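Local coordinates for protein borrelidin polyketide synthase, type I (Streptomyces parvulus, PDB 6OBT) that probably serves as the dehydratase of a modular polyketide synthase, removing water from a beta-hydroxyacyl intermediate during borrelidin assembly, at residues Pro82-Val87 with Phe256-Val261. Numbering follows the deposited sequence.
Sequences PGVVWV and FAFSDV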
ATOM      1  N   PRO A  82     -17.100  -7.417  14.567  1.00 38.73           N
ATOM      2  CA  PRO A  82     -18.372  -6.694  14.628  1.00 36.03           C
ATOM      3  C   PRO A  82     -18.497  -5.766  13.424  1.00 31.12           C
ATOM      4  O   PRO A  82     -17.525  -5.146  12.990  1.00 30.85           O
ATOM      5  CB  PRO A  82     -18.309  -5.942  15.966  1.00 37.63           C
ATOM      6  CG  PRO A  82     -16.903  -6.015  16.427  1.00 47.16           C
ATOM      7  CD  PRO A  82     -16.202  -7.124  15.694  1.00 39.31           C
ATOM      8  N   GLY A  83     -19.692  -5.743  12.832  1.00 38.42           N
ATOM      9  CA  GLY A  83     -19.943  -4.865  11.699  1.00 37.29           C
ATOM     10  C   GLY A  83     -19.612  -3.412  11.969  1.00 37.43           C
ATOM     11  O   GLY A  83     -19.184  -2.685  11.062  1.00 33.60           O
ATOM     12  N   VAL A  84     -19.774  -2.961  13.213  1.00 36.86           N
ATOM     13  CA  VAL A  84     -19.446  -1.566  13.508  1.00 36.45           C
ATOM     14  C   VAL A  84     -17.949  -1.305  13.377  1.00 31.89           C
ATOM     15  O   VAL A  84     -17.544  -0.146  13.280  1.00 31.36           O
ATOM     16  CB  VAL A  84     -19.931  -1.135  14.905  1.00 39.27           C
ATOM     17  CG1 VAL A  84     -21.475  -1.095  14.968  1.00 41.96           C
ATOM     18  CG2 VAL A  84     -19.355  -2.036  15.977  1.00 37.53           C
ATOM     19  N   VAL A  85     -17.102  -2.344  13.351  1.00 31.78           N
ATOM     20  CA  VAL A  85     -15.686  -2.082  13.084  1.00 28.28           C
ATOM     21  C   VAL A  85     -15.522  -1.430  11.714  1.00 32.11           C
ATOM     22  O   VAL A  85     -14.703  -0.518  11.536  1.00 32.67           O
ATOM     23  CB  VAL A  85     -14.846  -3.377  13.188  1.00 31.40           C
ATOM     24  CG1 VAL A  85     -13.483  -3.165  12.524  1.00 36.96           C
ATOM     25  CG2 VAL A  85     -14.660  -3.772  14.646  1.00 36.39           C
ATOM     26  N   TRP A  86     -16.305  -1.876  10.726  1.00 30.67           N
ATOM     27  CA  TRP A  86     -16.149  -1.295   9.397  1.00 31.67           C
ATOM     28  C   TRP A  86     -16.642   0.143   9.364  1.00 35.08           C
ATOM     29  O   TRP A  86     -16.131   0.950   8.585  1.00 30.99           O
ATOM     30  CB  TRP A  86     -16.884  -2.131   8.356  1.00 28.05           C
ATOM     31  CG  TRP A  86     -16.433  -3.606   8.311  1.00 31.82           C
ATOM     32  CD1 TRP A  86     -17.201  -4.698   8.553  1.00 32.41           C
ATOM     33  CD2 TRP A  86     -15.118  -4.098   8.005  1.00 33.18           C
ATOM     34  NE1 TRP A  86     -16.447  -5.848   8.422  1.00 37.07           N
ATOM     35  CE2 TRP A  86     -15.167  -5.503   8.085  1.00 37.92           C
ATOM     36  CE3 TRP A  86     -13.902  -3.480   7.678  1.00 35.30           C
ATOM     37  CZ2 TRP A  86     -14.045  -6.312   7.833  1.00 37.76           C
ATOM     38  CZ3 TRP A  86     -12.794  -4.274   7.433  1.00 36.15           C
ATOM     39  CH2 TRP A  86     -12.872  -5.677   7.516  1.00 34.84           C
ATOM     40  N   VAL A  87     -17.616   0.496  10.209  1.00 32.01           N
ATOM     41  CA  VAL A  87     -18.037   1.896  10.264  1.00 28.17           C
ATOM     42  C   VAL A  87     -16.963   2.748  10.928  1.00 28.07           C
ATOM     43  O   VAL A  87     -16.659   3.859  10.473  1.00 31.02           O
ATOM     44  CB  VAL A  87     -19.392   2.040  10.987  1.00 30.91           C
ATOM     45  CG1 VAL A  87     -19.864   3.517  10.914  1.00 32.61           C
ATOM     46  CG2 VAL A  87     -20.417   1.121  10.369  1.00 31.40           C
ATOM     47  N   PHE A 256     -26.676  -3.952   9.397  1.00 52.63           N
ATOM     48  CA  PHE A 256     -26.572  -4.223   7.964  1.00 52.14           C
ATOM     49  C   PHE A 256     -26.227  -2.959   7.176  1.00 51.31           C
ATOM     50  O   PHE A 256     -25.188  -2.907   6.511  1.00 49.62           O
ATOM     51  CB  PHE A 256     -27.878  -4.848   7.455  1.00 53.12           C
ATOM     52  CG  PHE A 256     -28.011  -4.870   5.953  1.00 54.18           C
ATOM     53  CD1 PHE A 256     -27.007  -5.401   5.150  1.00 55.99           C
ATOM     54  CD2 PHE A 256     -29.157  -4.379   5.346  1.00 54.25           C
ATOM     55  CE1 PHE A 256     -27.140  -5.416   3.768  1.00 53.18           C
ATOM     56  CE2 PHE A 256     -29.292  -4.399   3.962  1.00 52.40           C
ATOM     57  CZ  PHE A 256     -28.292  -4.909   3.178  1.00 52.65           C
ATOM     58  N   ALA A 257     -27.082  -1.934   7.228  1.00 42.99           N
ATOM     59  CA  ALA A 257     -26.877  -0.730   6.429  1.00 42.66           C
ATOM     60  C   ALA A 257     -26.897   0.503   7.321  1.00 45.49           C
ATOM     61  O   ALA A 257     -27.792   0.649   8.164  1.00 49.12           O
ATOM     62  CB  ALA A 257     -27.939  -0.610   5.328  1.00 45.19           C
ATOM     63  N   PHE A 258     -25.909   1.385   7.118  1.00 35.18           N
ATOM     64  CA  PHE A 258     -25.714   2.609   7.874  1.00 38.21           C
ATOM     65  C   PHE A 258     -25.880   3.817   6.960  1.00 41.91           C
ATOM     66  O   PHE A 258     -25.381   3.837   5.830  1.00 38.92           O
ATOM     67  CB  PHE A 258     -24.318   2.681   8.512  1.00 41.09           C
ATOM     68  CG  PHE A 258     -24.076   1.677   9.605  1.00 43.45           C
ATOM     69  CD1 PHE A 258     -23.752   0.353   9.297  1.00 44.08           C
ATOM     70  CD2 PHE A 258     -24.120   2.063  10.939  1.00 38.10           C
ATOM     71  CE1 PHE A 258     -23.510  -0.565  10.305  1.00 43.18           C
ATOM     72  CE2 PHE A 258     -23.872   1.160  11.954  1.00 42.09           C
ATOM     73  CZ  PHE A 258     -23.575  -0.153  11.648  1.00 43.42           C
ATOM     74  N   SER A 259     -26.546   4.845   7.461  1.00 43.89           N
ATOM     75  CA  SER A 259     -26.688   6.080   6.715  1.00 47.93           C
ATOM     76  C   SER A 259     -26.379   7.242   7.651  1.00 43.66           C
ATOM     77  O   SER A 259     -26.846   7.255   8.794  1.00 45.14           O
ATOM     78  CB  SER A 259     -28.103   6.192   6.120  1.00 62.34           C
ATOM     79  OG  SER A 259     -28.106   6.909   4.894  1.00 68.97           O
ATOM     80  N   ASP A 260     -25.535   8.166   7.186  1.00 41.08           N
ATOM     81  CA  ASP A 260     -25.264   9.453   7.834  1.00 43.20           C
ATOM     82  C   ASP A 260     -24.708   9.276   9.252  1.00 42.35           C
ATOM     83  O   ASP A 260     -25.304   9.705  10.247  1.00 36.97           O
ATOM     84  CB  ASP A 260     -26.527  10.322   7.851  1.00 48.58           C
ATOM     85  CG  ASP A 260     -27.002  10.678   6.463  1.00 56.82           C
ATOM     86  OD1 ASP A 260     -28.229  10.645   6.230  1.00 63.37           O
ATOM     87  OD2 ASP A 260     -26.148  10.979   5.602  1.00 59.41           O
ATOM     88  N   VAL A 261     -23.516   8.684   9.314  1.00 38.88           N
ATOM     89  CA  VAL A 261     -22.803   8.467  10.570  1.00 37.93           C
ATOM     90  C   VAL A 261     -21.765   9.565  10.745  1.00 35.13           C
ATOM     91  O   VAL A 261     -20.972   9.835   9.831  1.00 35.55           O
ATOM     92  CB  VAL A 261     -22.129   7.086  10.607  1.00 36.85           C
ATOM     93  CG1 VAL A 261     -21.605   6.800  12.009  1.00 36.72           C
ATOM     94  CG2 VAL A 261     -23.089   6.010  10.143  1.00 39.15           C
TER
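The start of helix 83-97, the central helix of the N-terminal hot dog, packs here against strand 254-263, which belongs to the C-terminal hot dog and pairs with strand 101-107 at the seam; Val87 and Val84 meet Phe258 and Val261. Val87 lies at the middle, and its two methyls go to different partners. Val87 CG2 sits 3.4 Å from the centroid of the Phe258 ring and only 8° off the ring normal, a CH-pi contact with the methyl centred over one face; accordingly it is almost equally far from all six ring carbons, with Phe258 CE1 at 3.5 Å the nearest. Val87 CG1, anti to the backbone N (chi1 -175°), instead lies 3.9 Å from Val261 CG1 and 4.1 Å from Val261 CG2. Val84, one turn earlier on the helix, adds a lighter touch at the far end of the ring, where Val84 CG1 comes obliquely to 4.0 Å from Phe258 CZ. All four side chains are buried and the contact between them is wholly apolar.

The chain turns a corner at Asp260, where Asp260 and Val261 both face Val102 in a G1 beta bulge, consistent with Phe258 and Val261 both pointing at the helix although three residues apart. Leu105 of strand 101-107 also touches Val87, while Leu298 of strand 291-301 lies against Phe258; Phe231 and Val235 of helix 228-236 back Val84. Such apolar packing spans the junction between the halves of a double hot-dog fold, as in polyketide synthase dehydratases, with strands 101-107 and 254-263 antiparallel side by side.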